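Glycosyl hydrolase family 2, TIM barrel domain protein (Faecalibacterium prausnitzii A2-165, PDB 6ED2) is a gut-bacterial beta-glucuronidase of glycosyl hydrolase family 2, an enzyme that probably hydrolyses beta-linked glucuronic acid from its conjugates. Local coordinates at residues A[451-454]-A[455-459]; A[423-426]-A[427-430]. All coordinates share one frame; numbering follows the deposited sequence.

Contact 1 of 2, residues A[451-454]-A[455-459]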
ATOM      1  N   GLU A 451      22.124 -43.383   8.958  1.00 28.13           N
ATOM      2  CA  GLU A 451      22.884 -43.919   7.834  1.00 32.11           C
ATOM      3  C   GLU A 451      23.146 -42.843   6.782  1.00 37.54           C
ATOM      4  O   GLU A 451      24.158 -42.895   6.074  1.00 37.32           O
ATOM      5  CB  GLU A 451      22.140 -45.104   7.218  1.00 34.30           C
ATOM      6  CG  GLU A 451      22.031 -46.357   8.129  1.00 38.41           C
ATOM      7  CD  GLU A 451      20.922 -46.268   9.199  1.00 48.26           C
ATOM      8  OE1 GLU A 451      20.287 -45.190   9.380  1.00 40.04           O
ATOM      9  OE2 GLU A 451      20.688 -47.296   9.876  1.00 55.30           O
ATOM     10  N   TYR A 452      22.255 -41.858   6.676  1.00 33.08           N
ATOM     11  CA  TYR A 452      22.440 -40.775   5.721  1.00 33.26           C
ATOM     12  C   TYR A 452      23.388 -39.714   6.273  1.00 30.33           C
ATOM     13  O   TYR A 452      24.335 -39.315   5.591  1.00 28.72           O
ATOM     14  CB  TYR A 452      21.080 -40.166   5.357  1.00 31.32           C
ATOM     15  CG  TYR A 452      21.136 -39.259   4.166  1.00 30.34           C
ATOM     16  CD1 TYR A 452      20.968 -39.762   2.880  1.00 34.40           C
ATOM     17  CD2 TYR A 452      21.373 -37.902   4.313  1.00 30.91           C
ATOM     18  CE1 TYR A 452      21.032 -38.932   1.771  1.00 28.97           C
ATOM     19  CE2 TYR A 452      21.432 -37.059   3.205  1.00 34.95           C
ATOM     20  CZ  TYR A 452      21.266 -37.586   1.940  1.00 29.74           C
ATOM     21  OH  TYR A 452      21.339 -36.770   0.848  1.00 26.85           O
ATOM     22  N   PHE A 453      23.169 -39.280   7.522  1.00 28.06           N
ATOM     23  CA  PHE A 453      23.935 -38.162   8.078  1.00 29.57           C
ATOM     24  C   PHE A 453      25.395 -38.531   8.313  1.00 31.38           C
ATOM     25  O   PHE A 453      26.286 -37.688   8.126  1.00 31.79           O
ATOM     26  CB  PHE A 453      23.327 -37.696   9.407  1.00 25.69           C
ATOM     27  CG  PHE A 453      22.122 -36.796   9.270  1.00 27.66           C
ATOM     28  CD1 PHE A 453      21.938 -35.737  10.147  1.00 30.05           C
ATOM     29  CD2 PHE A 453      21.172 -37.019   8.290  1.00 25.27           C
ATOM     30  CE1 PHE A 453      20.820 -34.920  10.046  1.00 30.03           C
ATOM     31  CE2 PHE A 453      20.051 -36.214   8.182  1.00 28.72           C
ATOM     32  CZ  PHE A 453      19.873 -35.165   9.052  1.00 26.29           C
ATOM     33  N   LYS A 454      25.657 -39.762   8.785  1.00 32.17           N
ATOM     34  CA  LYS A 454      27.002 -40.103   9.254  1.00 33.04           C
ATOM     35  C   LYS A 454      28.050 -39.897   8.169  1.00 27.68           C
ATOM     36  O   LYS A 454      29.015 -39.154   8.410  1.00 33.89           O
ATOM     37  CB  LYS A 454      27.032 -41.540   9.797  1.00 31.78           C
ATOM     38  CG  LYS A 454      28.409 -41.995  10.316  1.00 32.11           C
ATOM     39  CD  LYS A 454      28.292 -43.392  10.958  1.00 37.95           C
ATOM     40  CE  LYS A 454      29.630 -43.923  11.466  1.00 33.99           C
ATOM     41  NZ  LYS A 454      30.063 -44.998  10.524  1.00 46.40           N
ATOM     42  N   PRO A 455      27.920 -40.468   6.969  1.00 29.64           N
ATOM     43  CA  PRO A 455      28.943 -40.200   5.945  1.00 32.23           C
ATOM     44  C   PRO A 455      28.995 -38.744   5.508  1.00 30.07           C
ATOM     45  O   PRO A 455      30.076 -38.270   5.149  1.00 28.65           O
ATOM     46  CB  PRO A 455      28.537 -41.126   4.791  1.00 27.02           C
ATOM     47  CG  PRO A 455      27.065 -41.318   4.973  1.00 35.09           C
ATOM     48  CD  PRO A 455      26.858 -41.361   6.454  1.00 28.46           C
ATOM     49  N   LEU A 456      27.878 -38.005   5.564  1.00 30.42           N
ATOM     50  CA  LEU A 456      27.911 -36.602   5.145  1.00 30.01           C
ATOM     51  C   LEU A 456      28.737 -35.762   6.096  1.00 28.93           C
ATOM     52  O   LEU A 456      29.572 -34.955   5.670  1.00 30.25           O
ATOM     53  CB  LEU A 456      26.506 -36.032   5.066  1.00 30.25           C
ATOM     54  CG  LEU A 456      25.852 -36.168   3.706  1.00 39.21           C
ATOM     55  CD1 LEU A 456      24.434 -35.698   3.855  1.00 41.30           C
ATOM     56  CD2 LEU A 456      26.590 -35.375   2.642  1.00 34.18           C
ATOM     57  N   PHE A 457      28.501 -35.918   7.397  1.00 31.31           N
ATOM     58  CA  PHE A 457      29.265 -35.141   8.361  1.00 28.73           C
ATOM     59  C   PHE A 457      30.719 -35.578   8.387  1.00 28.84           C
ATOM     60  O   PHE A 457      31.599 -34.765   8.674  1.00 30.24           O
ATOM     61  CB  PHE A 457      28.617 -35.255   9.743  1.00 28.18           C
ATOM     62  CG  PHE A 457      27.408 -34.376   9.901  1.00 27.76           C
ATOM     63  CD1 PHE A 457      27.507 -33.150  10.538  1.00 25.52           C
ATOM     64  CD2 PHE A 457      26.186 -34.766   9.376  1.00 24.14           C
ATOM     65  CE1 PHE A 457      26.401 -32.327  10.676  1.00 24.80           C
ATOM     66  CE2 PHE A 457      25.078 -33.954   9.488  1.00 29.93           C
ATOM     67  CZ  PHE A 457      25.189 -32.719  10.147  1.00 28.59           C
ATOM     68  N   GLU A 458      30.997 -36.847   8.080  1.00 30.08           N
ATOM     69  CA  GLU A 458      32.392 -37.275   7.999  1.00 34.26           C
ATOM     70  C   GLU A 458      33.085 -36.632   6.801  1.00 29.14           C
ATOM     71  O   GLU A 458      34.211 -36.129   6.917  1.00 30.09           O
ATOM     72  CB  GLU A 458      32.468 -38.807   7.930  1.00 29.28           C
ATOM     73  CG  GLU A 458      32.686 -39.483   9.300  1.00 48.91           C
ATOM     74  CD  GLU A 458      32.159 -40.947   9.398  1.00 54.93           C
ATOM     75  OE1 GLU A 458      31.929 -41.410  10.546  1.00 55.47           O
ATOM     76  OE2 GLU A 458      31.984 -41.643   8.358  1.00 47.71           O
ATOM     77  N   LEU A 459      32.416 -36.629   5.645  1.00 28.16           N
ATOM     78  CA  LEU A 459      32.958 -35.962   4.461  1.00 30.08           C
ATOM     79  C   LEU A 459      33.268 -34.490   4.734  1.00 31.20           C
ATOM     80  O   LEU A 459      34.341 -33.993   4.373  1.00 30.72           O
ATOM     81  CB  LEU A 459      31.977 -36.108   3.301  1.00 27.85           C
ATOM     82  CG  LEU A 459      32.456 -35.617   1.933  1.00 37.17           C
ATOM     83  CD1 LEU A 459      33.764 -36.323   1.514  1.00 30.97           C
ATOM     84  CD2 LEU A 459      31.346 -35.805   0.894  1.00 28.17           C
TER

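Contact 2 of 2, residues A[423-426]-A[427-430]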
ATOM      1  N   MET A 423      31.148 -27.472  -2.884  1.00 25.58           N
ATOM      2  CA  MET A 423      30.988 -26.271  -2.076  1.00 26.42           C
ATOM      3  C   MET A 423      32.213 -26.033  -1.202  1.00 28.41           C
ATOM      4  O   MET A 423      32.726 -24.905  -1.119  1.00 26.89           O
ATOM      5  CB  MET A 423      29.730 -26.353  -1.210  1.00 23.56           C
ATOM      6  CG  MET A 423      29.683 -25.179  -0.225  1.00 24.66           C
ATOM      7  SD  MET A 423      28.263 -25.152   0.885  1.00 30.23           S
ATOM      8  CE  MET A 423      28.681 -26.535   1.971  1.00 25.87           C
ATOM      9  N   ILE A 424      32.706 -27.081  -0.535  1.00 25.13           N
ATOM     10  CA  ILE A 424      33.839 -26.872   0.362  1.00 26.00           C
ATOM     11  C   ILE A 424      35.109 -26.570  -0.430  1.00 24.79           C
ATOM     12  O   ILE A 424      35.902 -25.705  -0.044  1.00 24.76           O
ATOM     13  CB  ILE A 424      34.008 -28.079   1.302  1.00 29.84           C
ATOM     14  CG1 ILE A 424      32.840 -28.102   2.300  1.00 25.66           C
ATOM     15  CG2 ILE A 424      35.374 -28.020   2.017  1.00 21.91           C
ATOM     16  CD1 ILE A 424      33.001 -29.134   3.399  1.00 28.97           C
ATOM     17  N   ASP A 425      35.319 -27.258  -1.557  1.00 24.82           N
ATOM     18  CA  ASP A 425      36.468 -26.925  -2.401  1.00 31.72           C
ATOM     19  C   ASP A 425      36.404 -25.483  -2.915  1.00 29.18           C
ATOM     20  O   ASP A 425      37.421 -24.781  -2.937  1.00 30.19           O
ATOM     21  CB  ASP A 425      36.568 -27.917  -3.566  1.00 27.61           C
ATOM     22  CG  ASP A 425      37.258 -29.217  -3.151  1.00 38.96           C
ATOM     23  OD1 ASP A 425      38.060 -29.189  -2.173  1.00 32.48           O
ATOM     24  OD2 ASP A 425      36.977 -30.263  -3.786  1.00 39.90           O
ATOM     25  N   ARG A 426      35.218 -25.015  -3.321  1.00 26.16           N
ATOM     26  CA  ARG A 426      35.104 -23.655  -3.855  1.00 28.75           C
ATOM     27  C   ARG A 426      35.328 -22.602  -2.772  1.00 29.95           C
ATOM     28  O   ARG A 426      35.960 -21.573  -3.025  1.00 24.51           O
ATOM     29  CB  ARG A 426      33.736 -23.449  -4.507  1.00 26.84           C
ATOM     30  CG  ARG A 426      33.632 -22.173  -5.372  1.00 30.54           C
ATOM     31  CD  ARG A 426      32.176 -21.895  -5.739  1.00 25.33           C
ATOM     32  NE  ARG A 426      31.424 -21.524  -4.539  1.00 28.67           N
ATOM     33  CZ  ARG A 426      30.202 -20.991  -4.543  1.00 29.83           C
ATOM     34  NH1 ARG A 426      29.577 -20.745  -5.691  1.00 24.61           N
ATOM     35  NH2 ARG A 426      29.612 -20.686  -3.386  1.00 26.89           N
ATOM     36  N   ASP A 427      34.845 -22.851  -1.551  1.00 26.69           N
ATOM     37  CA  ASP A 427      34.693 -21.786  -0.573  1.00 25.95           C
ATOM     38  C   ASP A 427      35.677 -21.853   0.581  1.00 23.50           C
ATOM     39  O   ASP A 427      35.679 -20.946   1.416  1.00 24.34           O
ATOM     40  CB  ASP A 427      33.249 -21.780  -0.038  1.00 23.60           C
ATOM     41  CG  ASP A 427      32.244 -21.440  -1.131  1.00 28.82           C
ATOM     42  OD1 ASP A 427      32.691 -21.003  -2.218  1.00 30.27           O
ATOM     43  OD2 ASP A 427      31.019 -21.627  -0.939  1.00 28.45           O
ATOM     44  N   LYS A 428      36.548 -22.861   0.628  1.00 25.15           N
ATOM     45  CA  LYS A 428      37.308 -23.103   1.855  1.00 26.12           C
ATOM     46  C   LYS A 428      38.304 -21.997   2.173  1.00 26.84           C
ATOM     47  O   LYS A 428      38.693 -21.860   3.338  1.00 28.78           O
ATOM     48  CB  LYS A 428      38.042 -24.442   1.772  1.00 24.91           C
ATOM     49  CG  LYS A 428      39.097 -24.503   0.657  1.00 28.35           C
ATOM     50  CD  LYS A 428      39.385 -25.938   0.219  1.00 31.90           C
ATOM     51  CE  LYS A 428      40.237 -25.975  -1.060  1.00 35.96           C
ATOM     52  NZ  LYS A 428      40.281 -27.337  -1.665  1.00 38.07           N
ATOM     53  N   ASN A 429      38.713 -21.177   1.200  1.00 24.73           N
ATOM     54  CA  ASN A 429      39.731 -20.169   1.499  1.00 25.29           C
ATOM     55  C   ASN A 429      39.158 -18.788   1.793  1.00 28.04           C
ATOM     56  O   ASN A 429      39.929 -17.840   1.978  1.00 27.35           O
ATOM     57  CB  ASN A 429      40.751 -20.084   0.362  1.00 25.81           C
ATOM     58  CG  ASN A 429      41.589 -21.342   0.250  1.00 28.07           C
ATOM     59  OD1 ASN A 429      42.201 -21.773   1.228  1.00 31.07           O
ATOM     60  ND2 ASN A 429      41.573 -21.971  -0.924  1.00 27.80           N
ATOM     61  N   HIS A 430      37.841 -18.649   1.861  1.00 27.49           N
ATOM     62  CA  HIS A 430      37.253 -17.367   2.235  1.00 26.05           C
ATOM     63  C   HIS A 430      37.410 -17.171   3.736  1.00 28.45           C
ATOM     64  O   HIS A 430      36.964 -18.020   4.511  1.00 26.37           O
ATOM     65  CB  HIS A 430      35.768 -17.329   1.870  1.00 24.91           C
ATOM     66  CG  HIS A 430      35.506 -17.241   0.401  1.00 27.65           C
ATOM     67  ND1 HIS A 430      35.920 -16.171  -0.365  1.00 27.17           N
ATOM     68  CD2 HIS A 430      34.855 -18.079  -0.441  1.00 22.16           C
ATOM     69  CE1 HIS A 430      35.539 -16.356  -1.618  1.00 28.81           C
ATOM     70  NE2 HIS A 430      34.897 -17.509  -1.692  1.00 28.12           N
TER
HETATM   71  O   HOH W   1      37.812 -20.377  -1.540  1.00 31.53           O

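Contact 1 of 2, residues A[451-454]-A[455-459]
Phe453 and Phe457, one helical turn apart, lie side by side and point the same way, their ring planes 23° apart but slid so far along each other that the faces barely overlap. The touch is made by CD1 of Phe453 and CE2 of Phe457, 3.7 Å apart. A second apolar pair sits next to it: CE2 of Tyr452 meets CD1 of Leu456 at 3.4 Å. The Tyr452 ring stands out from the helix and crosses the leucine side chain obliquely, a chi1 of -167° setting CG opposite the backbone N.

Two main-chain bonds carry the helix past Pro455. Phe457 N donates to Phe453 O at 2.9 Å, almost straight, and Glu458 N donates to Lys454 O at 3.1 Å. Pro455 has no N-H to give, and the helix kinks there; its CD instead comes within 3.1 Å of Glu451 O.

On the exposed side the carbons of Lys454 do the touching, CE lying 3.5 Å from OE1 of Glu458. The lysine bends at its last torsion, leaving NZ 4.0 Å from this OE1, opposite charges short of a salt bridge.

Helix 449-463 links the parallel strands 433-440 and 470-474 in a beta-alpha-beta unit of the TIM barrel. Its aromatic side packs on Leu438 and Leu439 of the first strand and, through Phe453, edge-to-face on Tyr472 of the second, while Tyr452 reaches helix 409-427 and bonds His416 through its hydroxyl.

Contact 2 of 2, residues A[423-426]-A[427-430]
Arg426 and Asp427, adjacent in the chain, lie side by side and join guanidinium to carboxylate where helix 409-427 ends. Along the arginine, CB and CG each pass 3.5 Å from OD1 of Asp427, CD lies 3.7 Å from the same OD1, and the chain bends about its CG-CD bond (chi3 68°). That bend brings NE to 2.7 Å from Asp427 OD1, on the syn side of the carboxylate but 26° out of its plane. Farther out, NH2 donates to OD2, an oxygen whose position is less certain, and only weakly to OD1; the two flat groups are turned 36° apart, so the pairing is skewed. At the tip, NH2 also donates to the carbonyl oxygen of Tyr359, a further hold on the guanidinium, while NH1 has a long, weak ion pair with Glu361. Replacing Arg426 by an alanine removes the guanidinium and is likely to leave the buried Asp427 carboxylate without its cationic mate and Tyr359 O without this donor.

A second salt bridge follows three residues apart. Lys428 runs extended past Asp425 O to set NZ 2.9 Å from Asp425 OD1, above the carboxylate plane. Both charges have further partners, Asp212 for the lysine and Arg26 for the aspartate.

The backbone closes the helix alongside these pairs. Asp427 N donates to Met423 O at 3.0 Å and weakly to Ile424 O. A water donates to Arg426 O at 2.7 Å and accepts from Asn429 N, spanning the exit from the last turn. His430 N then bonds Asp427 O, completing a type I beta turn over 427-430, a helix-to-strand connection that leads from helix 409-427 into strand 433-440 of the TIM barrel.

In the fold
Contacts 1 and 2 follow each other along the chain within the TIM barrel domain: residues 423-430 end helix 409-427 and lead into strand 433-440, and residues 451-459 belong to the helix that comes after that strand. Their centres are 19 Å apart, and although their nearest atoms approach to about 5 Å they do not touch. Helix 409-427 nevertheless joins them, since its earlier turns, at Leu412 and His416, pack against contact 1 and its last turn forms contact 2. Both are remote from the magnesium site at Thr239 and Glu241.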